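Long-range contact in ASCH domain-containing protein (PDB 1T62), which is of unknown function but carries an ASCH domain of the PUA clan, a relationship consistent with RNA binding: residues Ile84-Lys89 with Glu147-Tyr152. Numbering follows the deposited sequence.
Sequences IIRTTK and EVVDLY
I84 packs against both V149 and D150, and the backbone shows why. Its carbonyl O accepts V149 N at 2.8 Å, with the donor in the carbonyl plane, and more weakly D150 N, while I84 N donates to D150 O at 2.7 Å. Two residues thus face one, which defines a classic beta bulge. The bulge turns V149 toward strand 84-87, so that its CG1 comes against I84 CG1 and its CG2 against R86 CB, with D150 CB 3.5 Å from I84 CG2. F8 and F12 of helix 2-16 touch this apolar patch, and K15 of that helix forms a salt bridge with D150 OD1. Next, I85 opposes V148 as a non-hydrogen-bonded pair and R86 opposes E147 as a hydrogen-bonded one: R86 N reaches E147 O at 2.9 Å (164° at the hydrogen), and E147 N returns to R86 O. A second classic bulge follows, T88 and K89 both facing S145. Segments 84-87 and 147-151 run antiparallel, 152° apart, as parts of strands 81-94 and 140-151 in the mixed sheet of the ASCH domain. On the other face packing is sparser: whereas I84 is buried, V148 is partly exposed, and its side chain meets I85 alone, CG2 to CG2 at 3.9 Å. Toward solvent, the bent R86 chain lies alongside exposed E147, a likely ion pair of doubtful geometry.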
ATOM      1  N   ILE B  84      -7.458  -2.635 -12.929  1.00 18.16           N
ATOM      2  CA  ILE B  84      -6.955  -1.681 -13.897  1.00 18.61           C
ATOM      3  C   ILE B  84      -8.173  -0.934 -14.470  1.00 19.28           C
ATOM      4  O   ILE B  84      -9.252  -1.505 -14.646  1.00 17.30           O
ATOM      5  CB  ILE B  84      -6.073  -2.366 -14.992  1.00 16.50           C
ATOM      6  CG1 ILE B  84      -6.573  -2.000 -16.374  1.00 15.06           C
ATOM      7  CG2 ILE B  84      -5.996  -3.846 -14.786  1.00 15.68           C
ATOM      8  CD1 ILE B  84      -5.900  -0.769 -16.894  1.00 14.61           C
ATOM      9  N   ILE B  85      -8.002   0.362 -14.720  1.00 10.23           N
ATOM     10  CA  ILE B  85      -9.093   1.188 -15.204  1.00 14.01           C
ATOM     11  C   ILE B  85      -8.776   1.975 -16.467  1.00 13.32           C
ATOM     12  O   ILE B  85      -7.615   2.215 -16.796  1.00 13.65           O
ATOM     13  CB  ILE B  85      -9.495   2.173 -14.116  1.00  1.28           C
ATOM     14  CG1 ILE B  85      -8.339   3.128 -13.827  1.00  5.57           C
ATOM     15  CG2 ILE B  85      -9.805   1.421 -12.843  1.00  3.34           C
ATOM     16  CD1 ILE B  85      -8.698   4.244 -12.902  1.00 12.24           C
ATOM     17  N   ARG B  86      -9.823   2.385 -17.171  1.00 26.84           N
ATOM     18  CA  ARG B  86      -9.641   3.169 -18.381  1.00 25.15           C
ATOM     19  C   ARG B  86     -10.340   4.515 -18.248  1.00 24.50           C
ATOM     20  O   ARG B  86     -11.511   4.585 -17.867  1.00 23.63           O
ATOM     21  CB  ARG B  86     -10.191   2.438 -19.597  1.00 26.24           C
ATOM     22  CG  ARG B  86      -9.485   2.872 -20.839  1.00 26.15           C
ATOM     23  CD  ARG B  86     -10.404   3.443 -21.871  1.00 26.94           C
ATOM     24  NE  ARG B  86     -10.948   2.400 -22.728  1.00 27.27           N
ATOM     25  CZ  ARG B  86     -12.029   1.704 -22.427  1.00 27.89           C
ATOM     26  NH1 ARG B  86     -12.659   1.959 -21.291  1.00 27.92           N
ATOM     27  NH2 ARG B  86     -12.476   0.774 -23.254  1.00 30.01           N
ATOM     28  N   THR B  87      -9.620   5.584 -18.564  1.00 11.98           N
ATOM     29  CA  THR B  87     -10.176   6.928 -18.471  1.00  9.62           C
ATOM     30  C   THR B  87     -10.959   7.265 -19.735  1.00  9.49           C
ATOM     31  O   THR B  87     -10.419   7.222 -20.835  1.00  6.24           O
ATOM     32  CB  THR B  87      -9.052   7.972 -18.274  1.00 19.33           C
ATOM     33  OG1 THR B  87      -8.242   7.602 -17.145  1.00 20.67           O
ATOM     34  CG2 THR B  87      -9.641   9.338 -18.023  1.00 18.97           C
ATOM     35  N   THR B  88     -12.239   7.589 -19.575  1.00 15.50           N
ATOM     36  CA  THR B  88     -13.091   7.932 -20.709  1.00 14.82           C
ATOM     37  C   THR B  88     -13.267   9.438 -20.791  1.00 16.68           C
ATOM     38  O   THR B  88     -13.839   9.948 -21.753  1.00 14.64           O
ATOM     39  CB  THR B  88     -14.502   7.310 -20.578  1.00 15.91           C
ATOM     40  OG1 THR B  88     -15.069   7.669 -19.311  1.00 13.63           O
ATOM     41  CG2 THR B  88     -14.448   5.804 -20.667  1.00 13.77           C
ATOM     42  N   LYS B  89     -12.762  10.154 -19.790  1.00 15.17           N
ATOM     43  CA  LYS B  89     -12.922  11.606 -19.759  1.00 15.39           C
ATOM     44  C   LYS B  89     -11.920  12.299 -18.840  1.00 15.51           C
ATOM     45  O   LYS B  89     -11.658  11.840 -17.750  1.00 17.03           O
ATOM     46  CB  LYS B  89     -14.354  11.904 -19.304  1.00 37.61           C
ATOM     47  CG  LYS B  89     -14.767  13.358 -19.214  1.00 40.86           C
ATOM     48  CD  LYS B  89     -16.208  13.434 -18.721  1.00 42.20           C
ATOM     49  CE  LYS B  89     -16.636  14.854 -18.502  1.00 42.07           C
ATOM     50  NZ  LYS B  89     -15.682  15.555 -17.606  1.00 44.35           N
ATOM     51  N   GLU B 147     -13.537   3.711 -16.062  1.00 19.11           N
ATOM     52  CA  GLU B 147     -14.329   2.504 -15.906  1.00 19.63           C
ATOM     53  C   GLU B 147     -13.385   1.360 -15.542  1.00 20.36           C
ATOM     54  O   GLU B 147     -12.284   1.265 -16.085  1.00 21.20           O
ATOM     55  CB  GLU B 147     -15.124   2.183 -17.183  1.00 16.63           C
ATOM     56  CG  GLU B 147     -14.358   2.027 -18.491  1.00 22.53           C
ATOM     57  CD  GLU B 147     -15.320   1.868 -19.688  1.00 25.26           C
ATOM     58  OE1 GLU B 147     -14.871   1.810 -20.854  1.00 24.64           O
ATOM     59  OE2 GLU B 147     -16.550   1.803 -19.456  1.00 27.41           O
ATOM     60  N   VAL B 148     -13.787   0.528 -14.582  1.00 25.96           N
ATOM     61  CA  VAL B 148     -12.957  -0.598 -14.182  1.00 23.87           C
ATOM     62  C   VAL B 148     -12.960  -1.582 -15.330  1.00 22.07           C
ATOM     63  O   VAL B 148     -13.988  -2.158 -15.700  1.00 21.14           O
ATOM     64  CB  VAL B 148     -13.466  -1.259 -12.899  1.00 23.37           C
ATOM     65  CG1 VAL B 148     -12.897  -2.687 -12.774  1.00 21.23           C
ATOM     66  CG2 VAL B 148     -13.027  -0.415 -11.709  1.00 23.18           C
ATOM     67  N   VAL B 149     -11.772  -1.763 -15.877  1.00 15.17           N
ATOM     68  CA  VAL B 149     -11.552  -2.585 -17.053  1.00 15.65           C
ATOM     69  C   VAL B 149     -10.965  -3.980 -16.768  1.00 13.26           C
ATOM     70  O   VAL B 149     -10.887  -4.814 -17.652  1.00 11.33           O
ATOM     71  CB  VAL B 149     -10.664  -1.735 -18.023  1.00  3.10           C
ATOM     72  CG1 VAL B 149      -9.348  -2.414 -18.300  1.00  3.70           C
ATOM     73  CG2 VAL B 149     -11.445  -1.384 -19.259  1.00  1.00           C
ATOM     74  N   ASP B 150     -10.573  -4.236 -15.526  1.00 14.72           N
ATOM     75  CA  ASP B 150     -10.005  -5.528 -15.157  1.00 18.68           C
ATOM     76  C   ASP B 150      -9.746  -5.583 -13.647  1.00 20.31           C
ATOM     77  O   ASP B 150      -9.349  -4.592 -13.041  1.00 21.40           O
ATOM     78  CB  ASP B 150      -8.705  -5.756 -15.937  1.00 29.49           C
ATOM     79  CG  ASP B 150      -8.150  -7.176 -15.781  1.00 31.97           C
ATOM     80  OD1 ASP B 150      -7.131  -7.481 -16.443  1.00 33.70           O
ATOM     81  OD2 ASP B 150      -8.711  -7.992 -15.009  1.00 33.67           O
ATOM     82  N   LEU B 151     -10.002  -6.738 -13.039  1.00 26.77           N
ATOM     83  CA  LEU B 151      -9.768  -6.929 -11.611  1.00 26.77           C
ATOM     84  C   LEU B 151      -8.576  -7.862 -11.454  1.00 26.77           C
ATOM     85  O   LEU B 151      -8.386  -8.768 -12.271  1.00 26.77           O
ATOM     86  CB  LEU B 151     -10.981  -7.568 -10.948  1.00 20.82           C
ATOM     87  CG  LEU B 151     -12.295  -6.792 -10.914  1.00 20.82           C
ATOM     88  CD1 LEU B 151     -13.371  -7.675 -10.314  1.00 20.82           C
ATOM     89  CD2 LEU B 151     -12.124  -5.514 -10.104  1.00 20.82           C
ATOM     90  N   TYR B 152      -7.781  -7.643 -10.408  1.00 41.63           N
ATOM     91  CA  TYR B 152      -6.602  -8.467 -10.144  1.00 41.63           C
ATOM     92  C   TYR B 152      -7.028  -9.702  -9.395  1.00 41.63           C
ATOM     93  O   TYR B 152      -7.071  -9.699  -8.171  1.00 41.63           O
ATOM     94  CB  TYR B 152      -5.579  -7.695  -9.313  1.00 36.64           C
ATOM     95  CG  TYR B 152      -4.324  -8.470  -8.955  1.00 36.64           C
ATOM     96  CD1 TYR B 152      -4.198  -9.100  -7.717  1.00 36.64           C
ATOM     97  CD2 TYR B 152      -3.239  -8.538  -9.842  1.00 36.64           C
ATOM     98  CE1 TYR B 152      -3.014  -9.775  -7.360  1.00 36.64           C
ATOM     99  CE2 TYR B 152      -2.051  -9.214  -9.498  1.00 36.64           C
ATOM    100  CZ  TYR B 152      -1.946  -9.825  -8.255  1.00 36.64           C
ATOM    101  OH  TYR B 152      -0.776 -10.459  -7.887  1.00 36.64           O
TER